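Long-range contacts in alpha-1,2-mannosidase (Bacteroides thetaiotaomicron, PDB 2WW2), which hydrolyses alpha-mannosidic linkages with inversion at the anomeric carbon, as a calcium-dependent family 92 glycoside hydrolase of a human gut symbiont: residues A[77-82]-A[169-174]; A[147-152]-A[213-218]; A[178-183]-A[235-240]. All coordinates share one frame; numbering follows the deposited sequence.

Interaction 1 (A[77-82]-A[169-174])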
loop_
_atom_site.group_PDB
_atom_site.type_symbol
_atom_site.label_atom_id
_atom_site.label_comp_id
_atom_site.label_asym_id
_atom_site.label_seq_id
_atom_site.Cartn_x
_atom_site.Cartn_y
_atom_site.Cartn_z
ATOM N N TYR A 77 34.098 -13.635 14.461
ATOM C CA TYR A 77 35.272 -14.518 14.445
ATOM C C TYR A 77 36.209 -14.035 15.567
ATOM O O TYR A 77 36.085 -12.882 16.030
ATOM C CB TYR A 77 35.982 -14.478 13.077
ATOM C CG TYR A 77 36.577 -13.119 12.784
ATOM C CD1 TYR A 77 37.887 -12.813 13.163
ATOM C CD2 TYR A 77 35.811 -12.124 12.179
ATOM C CE1 TYR A 77 38.427 -11.537 12.947
ATOM C CE2 TYR A 77 36.341 -10.846 11.945
ATOM C CZ TYR A 77 37.645 -10.566 12.341
ATOM O OH TYR A 77 38.167 -9.321 12.125
ATOM N N GLY A 78 37.112 -14.908 16.007
ATOM C CA GLY A 78 38.134 -14.582 17.011
ATOM C C GLY A 78 37.486 -14.035 18.262
ATOM O O GLY A 78 37.943 -13.034 18.791
ATOM N N THR A 79 36.424 -14.687 18.728
ATOM C CA THR A 79 35.605 -14.149 19.828
ATOM C C THR A 79 35.632 -15.059 21.059
ATOM O O THR A 79 35.643 -16.292 20.935
ATOM C CB THR A 79 34.126 -13.862 19.354
ATOM O OG1 THR A 79 33.372 -13.247 20.402
ATOM C CG2 THR A 79 33.402 -15.133 18.894
ATOM N N PHE A 80 35.676 -14.441 22.245
ATOM C CA PHE A 80 35.538 -15.158 23.504
ATOM C C PHE A 80 34.760 -14.247 24.444
ATOM O O PHE A 80 34.504 -13.080 24.096
ATOM C CB PHE A 80 36.913 -15.575 24.077
ATOM C CG PHE A 80 37.743 -14.444 24.614
ATOM C CD1 PHE A 80 37.696 -14.114 25.964
ATOM C CD2 PHE A 80 38.620 -13.742 23.791
ATOM C CE1 PHE A 80 38.474 -13.075 26.478
ATOM C CE2 PHE A 80 39.403 -12.695 24.318
ATOM C CZ PHE A 80 39.318 -12.362 25.654
ATOM N N SER A 81 34.313 -14.753 25.593
ATOM C CA SER A 81 33.573 -13.866 26.503
ATOM C C SER A 81 34.024 -14.057 27.933
ATOM O O SER A 81 34.614 -15.077 28.288
ATOM C CB SER A 81 32.050 -14.069 26.421
ATOM O OG SER A 81 31.669 -15.330 26.959
ATOM N N ILE A 82 33.703 -13.069 28.754
ATOM C CA ILE A 82 34.001 -13.107 30.168
ATOM C C ILE A 82 32.674 -12.766 30.861
ATOM O O ILE A 82 31.973 -11.867 30.419
ATOM C CB ILE A 82 35.044 -12.020 30.511
ATOM C CG1 ILE A 82 36.430 -12.406 29.979
ATOM C CG2 ILE A 82 35.100 -11.769 32.005
ATOM C CD1 ILE A 82 37.414 -11.232 29.970
ATOM N N THR A 169 40.825 -18.987 20.752
ATOM C CA THR A 169 39.498 -19.169 20.194
ATOM C C THR A 169 39.637 -19.231 18.685
ATOM O O THR A 169 40.374 -18.443 18.094
ATOM C CB THR A 169 38.540 -18.035 20.623
ATOM O OG1 THR A 169 37.335 -18.134 19.859
ATOM C CG2 THR A 169 39.181 -16.641 20.413
ATOM N N ARG A 170 38.942 -20.171 18.055
ATOM C CA ARG A 170 39.063 -20.347 16.611
ATOM C C ARG A 170 37.725 -20.217 15.870
ATOM O O ARG A 170 37.671 -20.342 14.640
ATOM C CB ARG A 170 39.718 -21.703 16.314
ATOM C CG ARG A 170 41.137 -21.782 16.839
ATOM C CD ARG A 170 41.813 -23.130 16.488
ATOM N NE ARG A 170 43.142 -23.201 17.086
ATOM C CZ ARG A 170 43.368 -23.526 18.358
ATOM N NH1 ARG A 170 42.357 -23.821 19.169
ATOM N NH2 ARG A 170 44.611 -23.562 18.824
ATOM N N TYR A 171 36.651 -19.971 16.617
ATOM C CA TYR A 171 35.343 -19.798 16.010
ATOM C C TYR A 171 35.411 -18.772 14.885
ATOM O O TYR A 171 36.075 -17.732 15.009
ATOM C CB TYR A 171 34.318 -19.339 17.048
ATOM C CG TYR A 171 32.964 -18.985 16.452
ATOM C CD1 TYR A 171 32.006 -19.965 16.211
ATOM C CD2 TYR A 171 32.644 -17.662 16.139
ATOM C CE1 TYR A 171 30.762 -19.631 15.669
ATOM C CE2 TYR A 171 31.408 -17.316 15.590
ATOM C CZ TYR A 171 30.471 -18.314 15.374
ATOM O OH TYR A 171 29.265 -17.980 14.847
ATOM N N ASN A 172 34.731 -19.068 13.782
ATOM C CA ASN A 172 34.681 -18.123 12.665
ATOM C C ASN A 172 33.534 -18.503 11.733
ATOM O O ASN A 172 32.933 -19.581 11.871
ATOM C CB ASN A 172 36.006 -18.110 11.877
ATOM C CG ASN A 172 36.280 -19.417 11.182
ATOM O OD1 ASN A 172 35.873 -19.622 10.036
ATOM N ND2 ASN A 172 37.003 -20.311 11.856
ATOM N N ASN A 173 33.245 -17.624 10.783
ATOM C CA ASN A 173 32.168 -17.862 9.824
ATOM C C ASN A 173 32.702 -17.877 8.393
ATOM O O ASN A 173 32.017 -17.476 7.442
ATOM C CB ASN A 173 31.079 -16.815 10.016
ATOM C CG ASN A 173 30.178 -17.138 11.197
ATOM O OD1 ASN A 173 29.151 -17.763 11.008
ATOM N ND2 ASN A 173 30.569 -16.739 12.424
ATOM N N GLY A 174 33.939 -18.356 8.252
ATOM C CA GLY A 174 34.609 -18.388 6.962
ATOM C C GLY A 174 35.537 -17.202 6.759
ATOM O O GLY A 174 35.666 -16.335 7.633
#
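Thr169, at the end of strand 164-169, reaches across to Thr79. Both belong to the all-beta N-terminal domain of the family 92 enzymes, and the loop that leaves strand 164-169 runs roughly antiparallel to 77-80. Traced outward, Thr169 CB lies 3.4 Å from Thr79 O. Its hydroxyl continues in that direction, because OG1 is trans to the amide nitrogen (chi1 170°), and Thr169 OG1 donates to Thr79 O at 2.7 Å from above the carbonyl plane. The methyl branch, CG2, stays near the same oxygen, 3.6 Å from Thr79 O, and packs over Gly78 C, with Phe80 CB loosely beyond. Threonine suits this place: one short side chain supplies a donor and an apolar surface. Thr79 repeats the division: its OG1 is hydrogen-bonded to Gln66 O and Arg65 NE, leaving CG2 against Tyr171 CD2 at 3.8 Å. Gly78, without a CB, takes a left-handed backbone conformation easily, and its N donates to Tyr171 O at 3.2 Å. Tyr77 CB packs on Asn172 CB, while the Tyr77 hydroxyl is hydrogen-bonded to Asp328 OD2 in the catalytic domain. An Asx turn shapes the departing loop: Gly174 N meets a lone pair of Asn172 OD1 at 2.9 Å.

Interaction 2 (A[147-152]-A[213-218])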
loop_
_atom_site.group_PDB
_atom_site.type_symbol
_atom_site.label_atom_id
_atom_site.label_comp_id
_atom_site.label_asym_id
_atom_site.label_seq_id
_atom_site.Cartn_x
_atom_site.Cartn_y
_atom_site.Cartn_z
ATOM N N VAL A 147 34.988 -17.817 31.874
ATOM C CA VAL A 147 35.588 -17.482 30.605
ATOM C C VAL A 147 35.077 -18.506 29.582
ATOM O O VAL A 147 35.116 -19.712 29.821
ATOM C CB VAL A 147 37.119 -17.516 30.675
ATOM C CG1 VAL A 147 37.719 -17.277 29.319
ATOM C CG2 VAL A 147 37.655 -16.455 31.682
ATOM N N ASP A 148 34.567 -18.011 28.463
ATOM C CA ASP A 148 33.917 -18.851 27.466
ATOM C C ASP A 148 34.716 -18.639 26.191
ATOM O O ASP A 148 34.762 -17.532 25.655
ATOM C CB ASP A 148 32.446 -18.421 27.331
ATOM C CG ASP A 148 31.681 -19.206 26.268
ATOM O OD1 ASP A 148 32.281 -19.577 25.235
ATOM O OD2 ASP A 148 30.468 -19.447 26.474
ATOM N N ALA A 149 35.390 -19.698 25.726
ATOM C CA ALA A 149 36.274 -19.576 24.573
ATOM C C ALA A 149 35.578 -19.981 23.273
ATOM O O ALA A 149 36.227 -20.140 22.233
ATOM C CB ALA A 149 37.591 -20.397 24.797
ATOM N N TYR A 150 34.257 -20.136 23.356
ATOM C CA TYR A 150 33.369 -20.383 22.209
ATOM C C TYR A 150 33.563 -21.794 21.653
ATOM O O TYR A 150 34.379 -22.566 22.170
ATOM C CB TYR A 150 33.616 -19.351 21.109
ATOM C CG TYR A 150 32.401 -18.537 20.721
ATOM C CD1 TYR A 150 31.773 -18.725 19.492
ATOM C CD2 TYR A 150 31.886 -17.571 21.575
ATOM C CE1 TYR A 150 30.670 -17.956 19.117
ATOM C CE2 TYR A 150 30.767 -16.800 21.216
ATOM C CZ TYR A 150 30.182 -17.001 19.973
ATOM O OH TYR A 150 29.110 -16.241 19.563
ATOM N N ASN A 151 32.819 -22.135 20.605
ATOM C CA ASN A 151 32.995 -23.444 19.973
ATOM C C ASN A 151 33.834 -23.352 18.703
ATOM O O ASN A 151 34.409 -22.302 18.414
ATOM C CB ASN A 151 31.656 -24.142 19.709
ATOM C CG ASN A 151 30.806 -23.415 18.680
ATOM O OD1 ASN A 151 31.001 -22.232 18.429
ATOM N ND2 ASN A 151 29.854 -24.126 18.080
ATOM N N GLY A 152 33.942 -24.459 17.968
ATOM C CA GLY A 152 34.802 -24.502 16.780
ATOM C C GLY A 152 36.244 -24.941 17.045
ATOM O O GLY A 152 37.103 -24.820 16.168
ATOM N N ASP A 213 35.857 -28.937 21.269
ATOM C CA ASP A 213 35.043 -28.100 20.395
ATOM C C ASP A 213 34.641 -26.807 21.123
ATOM O O ASP A 213 34.891 -25.694 20.637
ATOM C CB ASP A 213 33.804 -28.882 19.958
ATOM C CG ASP A 213 32.806 -28.031 19.170
ATOM O OD1 ASP A 213 33.224 -27.238 18.287
ATOM O OD2 ASP A 213 31.596 -28.189 19.432
ATOM N N TYR A 214 34.016 -26.972 22.287
ATOM C CA TYR A 214 33.530 -25.853 23.100
ATOM C C TYR A 214 34.220 -25.958 24.458
ATOM O O TYR A 214 34.176 -27.021 25.086
ATOM C CB TYR A 214 32.008 -25.973 23.276
ATOM C CG TYR A 214 31.349 -24.875 24.106
ATOM C CD1 TYR A 214 31.784 -23.549 24.041
ATOM C CD2 TYR A 214 30.267 -25.166 24.930
ATOM C CE1 TYR A 214 31.156 -22.540 24.818
ATOM C CE2 TYR A 214 29.643 -24.187 25.681
ATOM C CZ TYR A 214 30.081 -22.874 25.619
ATOM O OH TYR A 214 29.436 -21.923 26.396
ATOM N N THR A 215 34.850 -24.877 24.921
ATOM C CA THR A 215 35.480 -24.876 26.241
ATOM C C THR A 215 35.130 -23.622 27.032
ATOM O O THR A 215 34.978 -22.540 26.455
ATOM C CB THR A 215 37.028 -24.955 26.166
ATOM O OG1 THR A 215 37.566 -23.821 25.464
ATOM C CG2 THR A 215 37.484 -26.239 25.463
ATOM N N CYS A 216 35.016 -23.791 28.350
ATOM C CA CYS A 216 34.880 -22.697 29.298
ATOM C C CYS A 216 35.749 -22.992 30.519
ATOM O O CYS A 216 36.221 -24.127 30.727
ATOM C CB CYS A 216 33.412 -22.535 29.740
ATOM S SG CYS A 216 32.212 -22.220 28.374
ATOM N N ALA A 217 35.968 -21.973 31.337
ATOM C CA ALA A 217 36.715 -22.163 32.579
ATOM C C ALA A 217 36.066 -21.272 33.593
ATOM O O ALA A 217 35.486 -20.233 33.232
ATOM C CB ALA A 217 38.168 -21.771 32.405
ATOM N N TYR A 218 36.138 -21.669 34.852
ATOM C CA TYR A 218 35.660 -20.788 35.912
ATOM C C TYR A 218 36.751 -20.537 36.926
ATOM O O TYR A 218 37.636 -21.362 37.126
ATOM C CB TYR A 218 34.400 -21.347 36.596
ATOM C CG TYR A 218 34.671 -22.376 37.673
ATOM C CD1 TYR A 218 34.987 -21.978 38.979
ATOM C CD2 TYR A 218 34.615 -23.738 37.392
ATOM C CE1 TYR A 218 35.226 -22.909 39.968
ATOM C CE2 TYR A 218 34.867 -24.677 38.385
ATOM C CZ TYR A 218 35.162 -24.246 39.667
ATOM O OH TYR A 218 35.409 -25.163 40.656
HETATM O O HOH W 1 29.391 -26.698 20.110
#
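Asp148 and Tyr214 join side chains beside an antiparallel strand pair, 143-148 with 216-221, in the beta-rich N-terminal domain. Val147 and Ala217 form a hydrogen-bonded pair with bonds both ways, Val147 N to Ala217 O at 2.8 Å being the shorter. Asp148 and Cys216 follow as a non-hydrogen-bonded pair whose side chains share a face, and Cys216 SG lies 3.7 Å from Asp148 CG.

The Asp148 carboxylate swings forward along its own strand, its CG opposite the amide nitrogen (chi1 178°). Aspartate fits here because its two oxygens can take separate tasks. OD1 accepts from Tyr150 N at 2.8 Å, an Asx turn that bends the chain between Asp148 and Tyr150. OD2 receives the Tyr214 hydroxyl at 2.7 Å, from above the carboxylate plane, with that plane and the ring 49° apart. Tyr214 extends from its backbone with chi1 180°, so that the two side chains cross at about a right angle and the ring edge lies against Asp148 OD1 and Tyr150 O. The same phenol oxygen accepts from His93 N. Farther along, Asp213 OD1 takes the amide hydrogen of Gly152 at 2.9 Å; glycine suits that site, since at its positive phi a CB would collide with the preceding carbonyl. A water donates to Asp213 OD2 and accepts, weakly, from Asn151 ND2.

Replacing Asp148 by alanine is likely to leave the Tyr214 hydroxyl and Tyr150 N without their acceptor, and Arg96 without its salt-bridge mate. Because OD2 also meets Arg96 and Asn48 ND2, the buried carboxylate is surrounded by donors, an environment likely to keep it ionised and to polarise the Tyr214 hydroxyl.

Interaction 3 (A[178-183]-A[235-240])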
loop_
_atom_site.group_PDB
_atom_site.type_symbol
_atom_site.label_atom_id
_atom_site.label_comp_id
_atom_site.label_asym_id
_atom_site.label_seq_id
_atom_site.Cartn_x
_atom_site.Cartn_y
_atom_site.Cartn_z
ATOM N N ASP A 178 43.850 -21.530 7.196
ATOM C CA ASP A 178 43.766 -22.784 7.940
ATOM C C ASP A 178 44.372 -22.712 9.330
ATOM O O ASP A 178 44.090 -23.567 10.150
ATOM C CB ASP A 178 44.480 -23.912 7.183
ATOM C CG ASP A 178 43.689 -24.427 6.009
ATOM O OD1 ASP A 178 42.506 -24.039 5.853
ATOM O OD2 ASP A 178 44.254 -25.247 5.254
ATOM N N ASN A 179 45.240 -21.740 9.592
ATOM C CA ASN A 179 45.924 -21.672 10.886
ATOM C C ASN A 179 45.333 -20.607 11.788
ATOM O O ASN A 179 45.961 -20.196 12.758
ATOM C CB ASN A 179 47.428 -21.407 10.705
ATOM C CG ASN A 179 47.715 -20.081 10.007
ATOM O OD1 ASN A 179 46.796 -19.368 9.602
ATOM N ND2 ASN A 179 48.994 -19.750 9.860
ATOM N N PHE A 180 44.126 -20.167 11.459
ATOM C CA PHE A 180 43.506 -19.053 12.184
ATOM C C PHE A 180 43.274 -19.325 13.681
ATOM O O PHE A 180 42.813 -20.407 14.061
ATOM C CB PHE A 180 42.180 -18.679 11.521
ATOM C CG PHE A 180 41.358 -17.736 12.334
ATOM C CD1 PHE A 180 41.631 -16.370 12.313
ATOM C CD2 PHE A 180 40.346 -18.211 13.141
ATOM C CE1 PHE A 180 40.882 -15.475 13.092
ATOM C CE2 PHE A 180 39.568 -17.321 13.916
ATOM C CZ PHE A 180 39.853 -15.955 13.897
ATOM N N ALA A 181 43.564 -18.316 14.510
ATOM C CA ALA A 181 43.197 -18.307 15.936
ATOM C C ALA A 181 43.339 -16.908 16.491
ATOM O O ALA A 181 44.167 -16.131 16.006
ATOM C CB ALA A 181 44.087 -19.240 16.750
ATOM N N ASN A 182 42.540 -16.605 17.520
ATOM C CA ASN A 182 42.783 -15.445 18.346
ATOM C C ASN A 182 43.335 -15.934 19.699
ATOM O O ASN A 182 42.722 -16.781 20.359
ATOM C CB ASN A 182 41.497 -14.601 18.491
ATOM C CG ASN A 182 41.700 -13.373 19.345
ATOM O OD1 ASN A 182 42.172 -12.314 18.876
ATOM N ND2 ASN A 182 41.333 -13.489 20.605
ATOM N N TYR A 183 44.524 -15.449 20.060
ATOM C CA TYR A 183 45.214 -15.897 21.276
ATOM C C TYR A 183 44.961 -14.855 22.342
ATOM O O TYR A 183 45.288 -13.683 22.148
ATOM C CB TYR A 183 46.714 -16.014 20.995
ATOM C CG TYR A 183 47.017 -16.922 19.825
ATOM C CD1 TYR A 183 47.058 -18.304 19.987
ATOM C CD2 TYR A 183 47.214 -16.407 18.547
ATOM C CE1 TYR A 183 47.328 -19.158 18.903
ATOM C CE2 TYR A 183 47.487 -17.254 17.454
ATOM C CZ TYR A 183 47.536 -18.618 17.650
ATOM O OH TYR A 183 47.781 -19.453 16.591
ATOM N N SER A 235 44.327 -9.580 23.452
ATOM C CA SER A 235 44.435 -10.703 22.530
ATOM C C SER A 235 45.290 -10.321 21.335
ATOM O O SER A 235 45.611 -9.137 21.120
ATOM C CB SER A 235 43.043 -11.170 22.059
ATOM O OG SER A 235 42.500 -10.262 21.101
ATOM N N SER A 236 45.646 -11.325 20.550
ATOM C CA SER A 236 46.451 -11.123 19.347
ATOM C C SER A 236 46.013 -12.141 18.299
ATOM O O SER A 236 45.586 -13.245 18.648
ATOM C CB SER A 236 47.946 -11.330 19.660
ATOM O OG SER A 236 48.727 -11.241 18.478
ATOM N N PHE A 237 46.139 -11.788 17.024
ATOM C CA PHE A 237 45.934 -12.765 15.955
ATOM C C PHE A 237 47.250 -13.402 15.517
ATOM O O PHE A 237 47.256 -14.313 14.696
ATOM C CB PHE A 237 45.227 -12.112 14.750
ATOM C CG PHE A 237 43.789 -11.797 15.011
ATOM C CD1 PHE A 237 42.824 -12.802 14.952
ATOM C CD2 PHE A 237 43.401 -10.510 15.361
ATOM C CE1 PHE A 237 41.478 -12.525 15.214
ATOM C CE2 PHE A 237 42.074 -10.227 15.634
ATOM C CZ PHE A 237 41.107 -11.249 15.557
ATOM N N ILE A 238 48.357 -12.939 16.081
ATOM C CA ILE A 238 49.683 -13.415 15.666
ATOM C C ILE A 238 50.165 -14.604 16.486
ATOM O O ILE A 238 50.533 -15.633 15.913
ATOM C CB ILE A 238 50.727 -12.257 15.666
ATOM C CG1 ILE A 238 50.390 -11.284 14.538
ATOM C CG2 ILE A 238 52.190 -12.790 15.507
ATOM C CD1 ILE A 238 51.074 -9.920 14.664
ATOM N N SER A 239 50.147 -14.476 17.813
ATOM C CA SER A 239 50.666 -15.524 18.694
ATOM C C SER A 239 50.383 -15.205 20.161
ATOM O O SER A 239 50.084 -14.059 20.505
ATOM C CB SER A 239 52.183 -15.590 18.523
ATOM O OG SER A 239 52.768 -14.459 19.171
ATOM N N PRO A 240 50.509 -16.210 21.045
ATOM C CA PRO A 240 50.380 -15.929 22.474
ATOM C C PRO A 240 51.421 -14.930 22.973
ATOM O O PRO A 240 51.110 -14.089 23.817
ATOM C CB PRO A 240 50.577 -17.310 23.122
ATOM C CG PRO A 240 50.069 -18.257 22.081
ATOM C CD PRO A 240 50.575 -17.662 20.782
HETATM O O HOH W 2 45.618 -16.170 13.695
#
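Ser235 OG is a polar meeting point: Gln66 NE2 donates to it, and its one proton has both Asn182 OD1, 3.0 Å away, and Asn39 OD1 within range, the choice being unsettled. The contact closes the end of an antiparallel strand pair, 182-188 with 229-236, in the N-terminal beta domain. Tyr183 and Ser236 are its hydrogen-bonded pair; Tyr183 N gives a nearly straight bond of 2.8 Å to Ser236 O. With CG trans to the backbone nitrogen (chi1 -180°), Asn182 brings its amide oxygen over the Phe237 ring, OD1 standing 3.6 Å above the centre of one face. Phe180 CE1 meets Phe237 CE1 obliquely at 3.7 Å, and the Phe237 ring stacks on Phe301 of strand 299-304, so a large flat residue suits this junction with the catalytic region. A water accepts from Ala181 N and donates to Phe237 O. Serine forms a turn at Ser236, whose OG accepts from Ile238 N in an ST turn and is hydrogen-bonded to Glu303 OE1, and a helix cap at Ser239, whose OG receives Gln242 N. Pro240 opens helix 240-250, and its CD makes a CH-pi contact 3.9 Å from the Tyr183 ring centroid, 21° off the normal.

All three contacts join parts of the beta-rich N-terminal portion, and interaction 1 touches both others. Strands 80-86 and 143-148 are neighbours, and Ser81 N probably donates to Asp148 O of interaction 2; Thr169 O probably accepts from Asn182 N of interaction 3. Interactions 2 and 3 stay about 8 Å apart at their nearest atoms. Interaction 1 is mostly buried and relies on loop backbone and threonine side chains. Interaction 2 joins strand ends and adjoining loops around a buried carboxylate, then reaches the surface at Asp213 and Gly152. Interaction 3 adds aromatic packing where strand 229-236 is followed by helix 240-250, with exposed Pro240 at its edge.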